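Local coordinates for protein beta-phosphoglucomutase (Bacteroides vulgatus, PDB 3DV9) that probably interconverts beta-glucose 1-phosphate and glucose 6-phosphate as a magnesium-dependent phosphomutase of the haloacid dehalogenase (HAD) superfamily, at residues L114-K119 / P231-N236; K24-D29 / L186-A191; F52-S57 / N74-R79; E43-I48 / K91-A96; E7-Y12 / G202-A207. All coordinates share one frame; numbering follows the deposited sequence.

Contact 1 of 5, residues L114-K119 / P231-N236; sequences LEVLTK and PDFNKN
Helices 113-122 and 230-244 run side by side in the same general direction, their segment axes 9.1 Å apart at 28°, with V116 and N234 closest along the backbones. Both pack on the sheet of the Rossmann-like HAD core, where F233 also touches F28 of strand 25-29. N234 carries most of the contact, its side chain lying between the two helices. A chi1 of 175° swings its CG away from the backbone N and directs the amide into the turn formed by E115, V116 and K119. The extended K119 chain crosses it at about a right angle and brings K119 NZ to N234 OD1 at 2.8 Å. The ammonium sits above the carbonyl plane of that amide, 52° out of it. A second, weak bond joins K119 NZ to the backbone O of N234. E238, one turn on, forms a salt bridge with the same ammonium. The E115 carboxylate lies near ND2 at a poor angle for bonding, steeply turned against the amide. A leucine in place of N234 would probably leave K119 without its amide acceptor and put methyl groups against the charged ends of E115 and K119. Deeper in, V116 meets the F233 ring obliquely, CG2 lying 3.9 Å from CE2.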
# COMPACT_ATOMS: atom_id res chain seq x y z
N LEU A 114 -0.92 7.03 -13.39
CA LEU A 114 0.15 7.70 -14.15
C LEU A 114 -0.08 9.22 -14.16
O LEU A 114 0.88 9.99 -13.98
CB LEU A 114 0.22 7.13 -15.57
CG LEU A 114 1.17 7.88 -16.50
CD1 LEU A 114 2.57 7.85 -15.99
CD2 LEU A 114 1.11 7.19 -17.87
N GLU A 115 -1.33 9.64 -14.33
CA GLU A 115 -1.63 11.06 -14.33
C GLU A 115 -1.27 11.74 -13.00
O GLU A 115 -0.65 12.81 -12.98
CB GLU A 115 -3.07 11.33 -14.67
CG GLU A 115 -3.35 12.84 -14.75
CD GLU A 115 -4.76 13.13 -15.26
OE1 GLU A 115 -5.42 12.20 -15.78
OE2 GLU A 115 -5.19 14.28 -15.17
N VAL A 116 -1.70 11.17 -11.88
CA VAL A 116 -1.36 11.79 -10.60
C VAL A 116 0.15 11.80 -10.29
O VAL A 116 0.65 12.80 -9.77
CB VAL A 116 -2.23 11.26 -9.42
CG1 VAL A 116 -1.70 9.88 -8.90
CG2 VAL A 116 -2.33 12.31 -8.33
N LEU A 117 0.86 10.75 -10.67
CA LEU A 117 2.33 10.66 -10.47
C LEU A 117 3.02 11.74 -11.29
O LEU A 117 3.99 12.35 -10.84
CB LEU A 117 2.84 9.28 -10.87
CG LEU A 117 2.48 8.21 -9.83
CD1 LEU A 117 2.65 6.79 -10.41
CD2 LEU A 117 3.30 8.46 -8.52
N THR A 118 2.52 12.00 -12.49
CA THR A 118 3.15 13.04 -13.34
C THR A 118 2.95 14.43 -12.73
O THR A 118 3.86 15.27 -12.82
CB THR A 118 2.66 12.97 -14.83
OG1 THR A 118 1.29 13.39 -14.92
CG2 THR A 118 2.78 11.56 -15.36
N LYS A 119 1.79 14.65 -12.08
CA LYS A 119 1.50 15.95 -11.45
C LYS A 119 2.47 16.10 -10.27
O LYS A 119 3.08 17.16 -10.08
CB LYS A 119 0.09 15.96 -10.87
CG LYS A 119 -1.01 16.08 -11.93
CD LYS A 119 -2.35 15.98 -11.24
CE LYS A 119 -3.45 15.91 -12.23
NZ LYS A 119 -4.79 15.75 -11.54
N PRO A 231 -8.94 7.37 -10.00
CA PRO A 231 -9.34 8.62 -10.69
C PRO A 231 -9.87 9.74 -9.76
O PRO A 231 -9.59 10.92 -10.00
CB PRO A 231 -10.45 8.13 -11.64
CG PRO A 231 -10.00 6.67 -11.98
CD PRO A 231 -9.55 6.16 -10.63
N ASP A 232 -10.59 9.37 -8.71
CA ASP A 232 -11.11 10.30 -7.69
C ASP A 232 -9.92 11.02 -7.02
O ASP A 232 -9.88 12.25 -6.89
CB ASP A 232 -11.99 9.51 -6.67
CG ASP A 232 -12.84 10.41 -5.74
OD1 ASP A 232 -13.12 11.57 -6.13
OD2 ASP A 232 -13.25 9.97 -4.60
N PHE A 233 -8.94 10.22 -6.61
CA PHE A 233 -7.73 10.75 -5.96
C PHE A 233 -7.00 11.74 -6.92
O PHE A 233 -6.71 12.88 -6.56
CB PHE A 233 -6.82 9.61 -5.52
CG PHE A 233 -5.52 10.06 -4.98
CD1 PHE A 233 -5.47 10.92 -3.89
CD2 PHE A 233 -4.33 9.71 -5.63
CE1 PHE A 233 -4.23 11.38 -3.38
CE2 PHE A 233 -3.08 10.15 -5.14
CZ PHE A 233 -3.03 11.01 -4.02
N ASN A 234 -6.82 11.30 -8.16
CA ASN A 234 -6.15 12.10 -9.16
C ASN A 234 -6.91 13.43 -9.32
O ASN A 234 -6.29 14.51 -9.36
CB ASN A 234 -6.10 11.36 -10.49
CG ASN A 234 -5.51 12.21 -11.59
OD1 ASN A 234 -4.52 12.92 -11.36
ND2 ASN A 234 -6.15 12.20 -12.77
N LYS A 235 -8.24 13.37 -9.46
CA LYS A 235 -9.03 14.57 -9.72
C LYS A 235 -8.90 15.60 -8.58
O LYS A 235 -8.96 16.83 -8.80
CB LYS A 235 -10.49 14.19 -9.86
CG LYS A 235 -11.42 15.33 -10.15
CD LYS A 235 -12.81 14.81 -10.51
CE LYS A 235 -13.42 13.95 -9.41
NZ LYS A 235 -14.71 13.31 -9.83
N ASN A 236 -8.75 15.08 -7.38
CA ASN A 236 -8.66 15.88 -6.18
C ASN A 236 -7.25 16.33 -5.79
O ASN A 236 -7.07 17.07 -4.82
CB ASN A 236 -9.29 15.10 -5.04
CG ASN A 236 -10.79 15.19 -5.07
OD1 ASN A 236 -11.37 16.18 -4.61
ND2 ASN A 236 -11.44 14.18 -5.64

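Contact 2 of 5, residues K24-D29 / L186-A191; sequences KAVLFD and LVIENA. With MG (magnesium ion), chain B.
I188 leans across one face of the F28 ring, the two side chains lying side by side. Its CG1 stands 4.2 Å from the ring centroid, 20° off the normal, a CH-pi contact. The same I188 CG1 meets V26 CG1 at 3.6 Å. On the other face of the sheet L27 CB lies loosely against V187 CG2. These are adjacent parallel strands at the middle of the HAD Rossmann-like sheet. Four backbone bonds join them; the one from L27 N to L186 O is 2.8 Å long. Past the last of these, from D29 N to I188 O, the chains reach the metal site. D29 CG stands opposite the backbone N (chi1 179°), which puts OD2 2.1 Å from the magnesium. N190 OD1 binds the metal at 2.3 Å, and the backbone O of D31, E65 OE2 and two waters also bind it. The carboxylates of D29 and E189 are stacked, planes 16° apart, with D29 OD1 3.7 Å from E189 OE2. K165 forms salt bridges with both and probably offsets their repulsion. Y171 also bonds to E189 OE2, while E189 OE1 takes a 2.6 Å bond from a metal-bound water.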
# COMPACT_ATOMS: atom_id res chain seq x y z
N LYS A 24 6.81 17.02 0.84
CA LYS A 24 7.98 16.77 0.01
C LYS A 24 7.89 15.44 -0.72
O LYS A 24 8.57 15.24 -1.72
CB LYS A 24 9.26 16.81 0.86
CG LYS A 24 9.40 18.11 1.63
CD LYS A 24 10.78 18.25 2.22
CE LYS A 24 10.86 19.50 3.11
NZ LYS A 24 10.98 20.78 2.35
N ALA A 25 7.11 14.52 -0.18
CA ALA A 25 7.12 13.15 -0.69
C ALA A 25 5.72 12.54 -0.65
O ALA A 25 4.91 12.85 0.23
CB ALA A 25 8.09 12.27 0.20
N VAL A 26 5.47 11.62 -1.57
CA VAL A 26 4.19 10.88 -1.61
C VAL A 26 4.55 9.41 -1.77
O VAL A 26 5.17 9.00 -2.76
CB VAL A 26 3.21 11.36 -2.73
CG1 VAL A 26 1.81 10.65 -2.57
CG2 VAL A 26 3.02 12.89 -2.71
N LEU A 27 4.19 8.63 -0.74
CA LEU A 27 4.56 7.23 -0.60
C LEU A 27 3.41 6.39 -1.06
O LEU A 27 2.38 6.33 -0.40
CB LEU A 27 4.86 6.90 0.88
CG LEU A 27 6.24 7.31 1.39
CD1 LEU A 27 6.87 8.50 0.72
CD2 LEU A 27 6.29 7.38 2.95
N PHE A 28 3.58 5.74 -2.22
CA PHE A 28 2.50 4.92 -2.81
C PHE A 28 2.63 3.45 -2.52
O PHE A 28 3.65 2.81 -2.86
CB PHE A 28 2.49 5.07 -4.32
CG PHE A 28 2.00 6.38 -4.80
CD1 PHE A 28 0.66 6.51 -5.19
CD2 PHE A 28 2.85 7.48 -4.87
CE1 PHE A 28 0.16 7.74 -5.66
CE2 PHE A 28 2.36 8.74 -5.33
CZ PHE A 28 1.03 8.85 -5.73
N ASP A 29 1.56 2.88 -1.99
CA ASP A 29 1.48 1.44 -2.08
C ASP A 29 1.47 0.98 -3.57
O ASP A 29 1.08 1.74 -4.48
CB ASP A 29 0.20 0.99 -1.38
CG ASP A 29 0.01 -0.47 -1.45
OD1 ASP A 29 0.98 -1.19 -1.08
OD2 ASP A 29 -1.06 -0.90 -1.90
N LEU A 186 2.87 11.93 2.47
CA LEU A 186 1.53 11.32 2.47
C LEU A 186 1.70 9.82 2.18
O LEU A 186 2.59 9.43 1.43
CB LEU A 186 0.68 11.91 1.32
CG LEU A 186 -0.04 13.26 1.40
CD1 LEU A 186 0.81 14.33 1.96
CD2 LEU A 186 -0.61 13.63 0.03
N VAL A 187 0.85 8.99 2.76
CA VAL A 187 0.79 7.58 2.40
C VAL A 187 -0.49 7.39 1.58
O VAL A 187 -1.55 7.86 1.96
CB VAL A 187 0.76 6.67 3.65
CG1 VAL A 187 0.34 5.22 3.29
CG2 VAL A 187 2.13 6.69 4.37
N ILE A 188 -0.35 6.72 0.45
CA ILE A 188 -1.53 6.39 -0.41
C ILE A 188 -1.71 4.88 -0.37
O ILE A 188 -0.91 4.13 -0.94
CB ILE A 188 -1.33 6.88 -1.86
CG1 ILE A 188 -0.82 8.33 -1.91
CG2 ILE A 188 -2.65 6.69 -2.66
CD1 ILE A 188 -1.78 9.32 -1.19
N GLU A 189 -2.79 4.44 0.29
CA GLU A 189 -3.03 3.03 0.59
C GLU A 189 -4.43 2.58 0.17
O GLU A 189 -5.37 3.40 0.15
CB GLU A 189 -2.81 2.79 2.09
CG GLU A 189 -1.38 2.31 2.32
CD GLU A 189 -1.16 0.80 1.92
OE1 GLU A 189 -2.09 0.15 1.35
OE2 GLU A 189 -0.05 0.27 2.17
N ASN A 190 -4.59 1.27 -0.09
CA ASN A 190 -5.93 0.77 -0.48
C ASN A 190 -6.43 -0.37 0.40
O ASN A 190 -7.54 -0.86 0.17
CB ASN A 190 -5.92 0.28 -1.94
CG ASN A 190 -5.06 -0.97 -2.11
OD1 ASN A 190 -3.94 -1.01 -1.63
ND2 ASN A 190 -5.62 -2.01 -2.68
N ALA A 191 -5.62 -0.81 1.38
CA ALA A 191 -5.97 -1.99 2.17
C ALA A 191 -5.93 -1.68 3.67
O ALA A 191 -5.17 -0.83 4.08
CB ALA A 191 -5.02 -3.11 1.86
MG MG B . -2.33 -2.63 -1.70
O HOH W 1 -0.78 -3.91 -1.07
O HOH W 2 -2.02 -2.35 0.66

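Contact 3 of 5, residues F52-S57 / N74-R79; sequences FGFGLS and NIVSRR
Apolar packing centres on V76, which presents its two methyls to different residues of the loop 52-57. V76 CG1 lies 3.9 Å from F54 CB and also approaches the ring obliquely. V76 CG2 meets L56 CD1 at 3.9 Å, the two side chains crossing at about a right angle. The V76 chi1 of -180° turns CG1 to F54 and CG2 to L56. The F54 ring reaches on along helix 69-81, where F54 CE1 comes 3.9 Å from S77 CA. M49 of helix 38-51 touches F54, L56 and V76 alike. The setting is the helical cap domain inserted in the HAD core. Here the chain leaves helix 38-51 through a Schellman motif with G53, at positive phi, as C-prime residue, then passes along helix 69-81 before helix 58-63 begins. Polar contact is slight. R79 NH2 gives a weak bond to G55 O, 3.1 Å long with an angle of 131° at the hydrogen. The carbonyl oxygen lies at the guanidinium edge, near its plane. The stronger partner of R79 is E60, which forms a salt bridge with NH1. S77 OG is turned to other partners, H83 O and R81.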
# COMPACT_ATOMS: atom_id res chain seq x y z
N PHE A 52 -2.21 -26.68 -1.11
CA PHE A 52 -1.46 -27.10 0.09
C PHE A 52 -2.38 -27.52 1.26
O PHE A 52 -1.93 -27.78 2.36
CB PHE A 52 -0.50 -25.99 0.50
CG PHE A 52 0.74 -25.93 -0.34
CD1 PHE A 52 1.93 -26.51 0.11
CD2 PHE A 52 0.73 -25.29 -1.59
CE1 PHE A 52 3.08 -26.46 -0.65
CE2 PHE A 52 1.91 -25.24 -2.39
CZ PHE A 52 3.08 -25.81 -1.91
N GLY A 53 -3.67 -27.62 1.00
CA GLY A 53 -4.62 -28.13 2.00
C GLY A 53 -5.16 -27.09 2.98
O GLY A 53 -5.73 -27.44 4.00
N PHE A 54 -4.98 -25.80 2.66
CA PHE A 54 -5.41 -24.70 3.50
C PHE A 54 -6.59 -23.91 2.89
O PHE A 54 -6.66 -23.73 1.67
CB PHE A 54 -4.27 -23.69 3.70
CG PHE A 54 -3.08 -24.22 4.49
CD1 PHE A 54 -3.22 -24.62 5.82
CD2 PHE A 54 -1.81 -24.28 3.89
CE1 PHE A 54 -2.11 -25.09 6.57
CE2 PHE A 54 -0.67 -24.75 4.64
CZ PHE A 54 -0.84 -25.15 5.97
N GLY A 55 -7.45 -23.38 3.75
CA GLY A 55 -8.59 -22.61 3.28
C GLY A 55 -8.37 -21.13 3.45
O GLY A 55 -8.57 -20.59 4.54
N LEU A 56 -7.98 -20.46 2.37
CA LEU A 56 -7.91 -19.00 2.34
C LEU A 56 -8.78 -18.50 1.18
O LEU A 56 -8.47 -18.74 0.01
CB LEU A 56 -6.45 -18.53 2.18
CG LEU A 56 -6.15 -17.02 2.16
CD1 LEU A 56 -6.32 -16.34 3.55
CD2 LEU A 56 -4.73 -16.73 1.61
N SER A 57 -9.90 -17.86 1.51
CA SER A 57 -10.80 -17.34 0.47
C SER A 57 -10.18 -16.10 -0.17
O SER A 57 -9.33 -15.43 0.44
CB SER A 57 -12.18 -17.00 1.03
OG SER A 57 -12.12 -15.77 1.74
N ASN A 74 0.98 -18.45 8.24
CA ASN A 74 0.97 -18.85 9.66
C ASN A 74 -0.37 -18.59 10.36
O ASN A 74 -0.78 -19.38 11.23
CB ASN A 74 2.12 -18.22 10.44
CG ASN A 74 3.42 -18.93 10.21
OD1 ASN A 74 3.44 -20.06 9.70
ND2 ASN A 74 4.53 -18.28 10.56
N ILE A 75 -1.05 -17.51 9.97
CA ILE A 75 -2.40 -17.24 10.49
C ILE A 75 -3.31 -18.40 10.15
O ILE A 75 -3.97 -18.96 11.03
CB ILE A 75 -3.00 -15.91 9.92
CG1 ILE A 75 -2.31 -14.70 10.56
CG2 ILE A 75 -4.54 -15.85 10.13
CD1 ILE A 75 -2.44 -13.42 9.74
N VAL A 76 -3.33 -18.80 8.88
CA VAL A 76 -4.22 -19.86 8.44
C VAL A 76 -3.79 -21.21 9.04
O VAL A 76 -4.63 -22.03 9.42
CB VAL A 76 -4.27 -19.96 6.91
CG1 VAL A 76 -5.21 -21.07 6.47
CG2 VAL A 76 -4.69 -18.62 6.30
N SER A 77 -2.48 -21.45 9.11
CA SER A 77 -1.97 -22.71 9.68
C SER A 77 -2.34 -22.87 11.16
O SER A 77 -2.81 -23.95 11.59
CB SER A 77 -0.46 -22.81 9.50
OG SER A 77 0.02 -24.05 10.01
N ARG A 78 -2.12 -21.81 11.93
CA ARG A 78 -2.40 -21.85 13.37
C ARG A 78 -3.85 -22.21 13.61
O ARG A 78 -4.15 -23.04 14.46
CB ARG A 78 -2.08 -20.52 14.04
CG ARG A 78 -0.61 -20.32 14.35
CD ARG A 78 -0.39 -19.15 15.32
NE ARG A 78 -0.82 -17.86 14.78
CZ ARG A 78 -0.09 -17.09 13.98
NH1 ARG A 78 1.12 -17.48 13.59
NH2 ARG A 78 -0.57 -15.93 13.55
N ARG A 79 -4.75 -21.61 12.85
CA ARG A 79 -6.16 -21.84 13.08
C ARG A 79 -6.66 -23.20 12.60
O ARG A 79 -7.58 -23.76 13.20
CB ARG A 79 -7.00 -20.70 12.51
CG ARG A 79 -7.41 -20.86 11.07
CD ARG A 79 -8.06 -19.60 10.61
NE ARG A 79 -8.37 -19.67 9.18
CZ ARG A 79 -8.46 -18.61 8.39
NH1 ARG A 79 -8.25 -17.40 8.88
NH2 ARG A 79 -8.74 -18.79 7.10

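Contact 4 of 5, residues E43-I48 / K91-A96; sequences ESWHKI and KAIYQA
I48, the residue most covered here, projects from helix 38-51 against helix 87-101 of the helical HAD cap domain. The segment axes pass 10.1 Å apart at 133°, so the helices run in largely opposed directions. I48 CG2 sits between two side chains, 3.7 Å from A96 CB and 4.1 Å from I93 CG2. The other branch of the isoleucine, I48 CG1, lies against A96 O at 3.7 Å. The CA atoms of I48 and A96 are 6.5 Å apart, a close approach consistent with the small side chain of A96. W45 covers the next part of the interface, one turn before I48. Its indole crosses I93 at about a right angle, W45 CZ3 meeting I93 CG2 at 4.0 Å. I93 CG2 is thus shared by W45 and I48. I73 of helix 69-81 touches both W45 and I93, tying a third cap helix to the pair. W45 CZ2 also approaches the edge of the Y94 ring, 4.4 Å from CD1.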
# COMPACT_ATOMS: atom_id res chain seq x y z
N GLU A 43 -6.83 -14.46 -6.14
CA GLU A 43 -7.08 -15.76 -6.77
C GLU A 43 -5.89 -16.72 -6.64
O GLU A 43 -6.09 -17.89 -6.30
CB GLU A 43 -7.51 -15.58 -8.23
CG GLU A 43 -7.86 -16.91 -8.97
CD GLU A 43 -9.03 -17.64 -8.35
OE1 GLU A 43 -9.70 -17.08 -7.47
OE2 GLU A 43 -9.31 -18.79 -8.74
N SER A 44 -4.67 -16.23 -6.89
CA SER A 44 -3.44 -17.04 -6.76
C SER A 44 -3.24 -17.52 -5.34
O SER A 44 -2.90 -18.70 -5.12
CB SER A 44 -2.20 -16.27 -7.21
OG SER A 44 -2.33 -15.92 -8.57
N TRP A 45 -3.42 -16.64 -4.37
CA TRP A 45 -3.27 -17.04 -2.98
C TRP A 45 -4.33 -18.10 -2.66
O TRP A 45 -4.01 -19.13 -2.05
CB TRP A 45 -3.44 -15.88 -2.02
CG TRP A 45 -2.18 -15.21 -1.68
CD1 TRP A 45 -1.80 -13.93 -2.05
CD2 TRP A 45 -1.11 -15.74 -0.90
NE1 TRP A 45 -0.57 -13.64 -1.53
CE2 TRP A 45 -0.12 -14.73 -0.82
CE3 TRP A 45 -0.89 -16.97 -0.26
CZ2 TRP A 45 1.09 -14.92 -0.12
CZ3 TRP A 45 0.29 -17.15 0.45
CH2 TRP A 45 1.28 -16.14 0.50
N HIS A 46 -5.57 -17.84 -3.06
CA HIS A 46 -6.67 -18.74 -2.73
C HIS A 46 -6.42 -20.16 -3.29
O HIS A 46 -6.55 -21.18 -2.58
CB HIS A 46 -7.99 -18.21 -3.30
CG HIS A 46 -9.07 -19.24 -3.27
ND1 HIS A 46 -9.60 -19.72 -2.09
CD2 HIS A 46 -9.67 -19.92 -4.26
CE1 HIS A 46 -10.51 -20.63 -2.37
NE2 HIS A 46 -10.56 -20.79 -3.68
N LYS A 47 -6.05 -20.20 -4.57
CA LYS A 47 -5.84 -21.44 -5.29
C LYS A 47 -4.62 -22.22 -4.78
O LYS A 47 -4.70 -23.45 -4.63
CB LYS A 47 -5.70 -21.13 -6.78
CG LYS A 47 -5.47 -22.33 -7.69
CD LYS A 47 -5.38 -21.85 -9.13
CE LYS A 47 -4.87 -22.94 -10.04
NZ LYS A 47 -5.29 -22.62 -11.44
N ILE A 48 -3.51 -21.52 -4.52
CA ILE A 48 -2.29 -22.16 -4.05
C ILE A 48 -2.45 -22.68 -2.61
O ILE A 48 -2.01 -23.78 -2.28
CB ILE A 48 -1.08 -21.22 -4.19
CG1 ILE A 48 -0.76 -20.99 -5.67
CG2 ILE A 48 0.14 -21.74 -3.40
CD1 ILE A 48 -0.96 -22.25 -6.53
N LYS A 91 8.29 -21.65 2.16
CA LYS A 91 9.03 -21.49 0.91
C LYS A 91 8.35 -22.13 -0.31
O LYS A 91 8.36 -21.55 -1.41
CB LYS A 91 10.46 -22.02 1.07
CG LYS A 91 11.30 -21.88 -0.18
CD LYS A 91 12.56 -22.71 -0.10
CE LYS A 91 13.57 -22.26 -1.15
NZ LYS A 91 14.97 -22.47 -0.70
N ALA A 92 7.80 -23.33 -0.12
CA ALA A 92 7.05 -24.06 -1.15
C ALA A 92 5.78 -23.32 -1.56
O ALA A 92 5.46 -23.21 -2.75
CB ALA A 92 6.71 -25.46 -0.66
N ILE A 93 5.06 -22.82 -0.56
CA ILE A 93 3.81 -22.10 -0.80
C ILE A 93 4.13 -20.80 -1.53
O ILE A 93 3.54 -20.52 -2.57
CB ILE A 93 3.04 -21.87 0.50
CG1 ILE A 93 2.57 -23.22 1.07
CG2 ILE A 93 1.85 -20.87 0.26
CD1 ILE A 93 2.08 -23.17 2.56
N TYR A 94 5.08 -20.02 -1.03
CA TYR A 94 5.40 -18.77 -1.72
C TYR A 94 5.84 -19.01 -3.18
O TYR A 94 5.39 -18.28 -4.09
CB TYR A 94 6.41 -17.89 -0.97
CG TYR A 94 6.40 -16.46 -1.50
CD1 TYR A 94 5.23 -15.66 -1.43
CD2 TYR A 94 7.54 -15.91 -2.11
CE1 TYR A 94 5.21 -14.36 -1.94
CE2 TYR A 94 7.52 -14.59 -2.63
CZ TYR A 94 6.35 -13.82 -2.53
OH TYR A 94 6.32 -12.52 -3.03
N GLN A 95 6.66 -20.04 -3.41
CA GLN A 95 7.13 -20.35 -4.76
C GLN A 95 5.95 -20.69 -5.68
O GLN A 95 5.86 -20.19 -6.81
CB GLN A 95 8.16 -21.49 -4.75
CG GLN A 95 9.57 -21.06 -4.36
CD GLN A 95 10.64 -22.14 -4.62
OE1 GLN A 95 10.35 -23.20 -5.19
NE2 GLN A 95 11.87 -21.87 -4.18
N ALA A 96 5.04 -21.54 -5.19
CA ALA A 96 3.89 -21.93 -5.99
C ALA A 96 3.00 -20.72 -6.31
O ALA A 96 2.46 -20.61 -7.41
CB ALA A 96 3.09 -23.04 -5.30

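Contact 5 of 5, residues E7-Y12 / G202-A207; sequences EAINNY and GIFTIA
The Y12 ring has F204 over one face and the carbonyl O of G202 at its edge, in plane. The contact joins the N-terminal helix 2-16 to strand 204-208 of the Rossmann-like HAD core. F204 CB stands 4.0 Å from the Y12 centroid, only 5° off the normal, a CH-pi contact. The F204 ring turns its own edge to the same Y12 ring, planes at 82°, in an edge-to-face pair. A8 and I9 also meet the F204 ring, their backbone atoms at its edge and A8 CB near CZ. A chi1 of 172° carries the Y12 ring away from its own backbone N and over to the strand. The Y12 hydroxyl OH donates to G202 O at 2.6 Å, just where G202 ends the preceding helix in a Schellman motif. Replacing Y12 by an alanine would probably leave G202 O without this donor and open a gap beside F204. A water accepts from F204 N at 2.8 Å and gives a weak bond to Y12 OH, 3.1 Å away.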
# COMPACT_ATOMS: atom_id res chain seq x y z
N GLU A 7 -10.19 19.92 7.64
CA GLU A 7 -10.57 19.20 8.89
C GLU A 7 -9.61 18.02 9.12
O GLU A 7 -9.00 17.90 10.19
CB GLU A 7 -12.02 18.71 8.83
CG GLU A 7 -12.42 17.87 10.02
CD GLU A 7 -13.69 17.02 9.81
OE1 GLU A 7 -13.99 16.54 8.66
OE2 GLU A 7 -14.40 16.85 10.83
N ALA A 8 -9.42 17.19 8.09
CA ALA A 8 -8.52 16.05 8.19
C ALA A 8 -7.12 16.53 8.52
O ALA A 8 -6.48 16.00 9.42
CB ALA A 8 -8.52 15.24 6.89
N ILE A 9 -6.64 17.53 7.79
CA ILE A 9 -5.29 18.04 8.00
C ILE A 9 -5.12 18.55 9.43
O ILE A 9 -4.16 18.19 10.11
CB ILE A 9 -4.90 19.10 6.95
CG1 ILE A 9 -4.80 18.43 5.56
CG2 ILE A 9 -3.56 19.79 7.26
CD1 ILE A 9 -4.95 19.42 4.43
N ASN A 10 -6.05 19.39 9.87
CA ASN A 10 -5.93 20.00 11.19
C ASN A 10 -6.03 19.01 12.32
O ASN A 10 -5.32 19.14 13.33
CB ASN A 10 -6.87 21.18 11.35
CG ASN A 10 -6.42 22.37 10.55
OD1 ASN A 10 -5.21 22.71 10.53
ND2 ASN A 10 -7.35 23.01 9.85
N ASN A 11 -6.89 18.01 12.17
CA ASN A 11 -6.95 16.90 13.15
C ASN A 11 -5.61 16.12 13.28
O ASN A 11 -5.14 15.85 14.41
CB ASN A 11 -8.10 15.94 12.82
CG ASN A 11 -9.48 16.54 13.20
OD1 ASN A 11 -9.57 17.43 14.05
ND2 ASN A 11 -10.56 16.04 12.58
N TYR A 12 -5.04 15.76 12.13
CA TYR A 12 -3.71 15.17 12.06
C TYR A 12 -2.65 16.04 12.74
O TYR A 12 -1.90 15.55 13.59
CB TYR A 12 -3.31 14.85 10.61
CG TYR A 12 -1.88 14.43 10.48
CD1 TYR A 12 -1.51 13.09 10.68
CD2 TYR A 12 -0.90 15.34 10.10
CE1 TYR A 12 -0.21 12.69 10.56
CE2 TYR A 12 0.43 14.95 9.97
CZ TYR A 12 0.77 13.63 10.21
OH TYR A 12 2.05 13.21 10.10
N GLY A 202 2.86 7.31 11.71
CA GLY A 202 2.54 8.71 11.99
C GLY A 202 2.55 9.65 10.81
O GLY A 202 2.75 10.87 10.98
N ILE A 203 2.24 9.10 9.62
CA ILE A 203 2.18 9.88 8.37
C ILE A 203 0.71 10.01 7.99
O ILE A 203 -0.05 9.07 8.16
CB ILE A 203 2.90 9.16 7.21
CG1 ILE A 203 4.33 8.72 7.64
CG2 ILE A 203 2.84 9.99 5.87
CD1 ILE A 203 4.93 7.62 6.72
N PHE A 204 0.36 11.18 7.49
CA PHE A 204 -0.98 11.46 7.02
C PHE A 204 -1.30 10.41 5.95
O PHE A 204 -0.58 10.24 4.99
CB PHE A 204 -1.06 12.90 6.48
CG PHE A 204 -2.45 13.31 6.08
CD1 PHE A 204 -3.24 14.09 6.95
CD2 PHE A 204 -2.96 12.98 4.80
CE1 PHE A 204 -4.53 14.47 6.60
CE2 PHE A 204 -4.26 13.38 4.44
CZ PHE A 204 -5.03 14.15 5.34
N THR A 205 -2.38 9.66 6.19
CA THR A 205 -2.65 8.45 5.43
C THR A 205 -3.95 8.58 4.66
O THR A 205 -5.01 8.85 5.26
CB THR A 205 -2.58 7.15 6.33
OG1 THR A 205 -1.22 6.97 6.78
CG2 THR A 205 -3.02 5.87 5.53
N ILE A 206 -3.87 8.39 3.34
CA ILE A 206 -5.05 8.50 2.47
C ILE A 206 -5.43 7.11 1.98
O ILE A 206 -4.61 6.39 1.34
CB ILE A 206 -4.79 9.47 1.27
CG1 ILE A 206 -4.57 10.91 1.76
CG2 ILE A 206 -5.94 9.35 0.19
CD1 ILE A 206 -3.93 11.76 0.66
N ALA A 207 -6.67 6.71 2.25
CA ALA A 207 -7.18 5.46 1.71
C ALA A 207 -7.84 5.71 0.35
O ALA A 207 -8.54 6.69 0.16
CB ALA A 207 -8.22 4.79 2.62
O HOH W 3 2.03 13.41 7.05

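Contacts 1, 2 and 5 belong to the core domain; contacts 3 and 4 belong to the cap. Contact 2 carries two of the magnesium ligands at the strand ends, on the side of the core toward the cap. F233 of contact 1 packs on it, F233 CZ lying 3.5 Å from I188 CD1, with its side chain about 13 Å from the metal. Contact 5 adds the next strand of the sheet: V187 O and I206 N are 2.7 Å apart, a probable hydrogen bond. In the cap, contacts 3 and 4 have centres 11 Å apart and share a probable bond from H46 ND1 to L56 O, 2.6 Å. The nearest atoms of contacts 2 and 4 are about 12 Å apart, and the W45 side chain is about 11 Å from the magnesium.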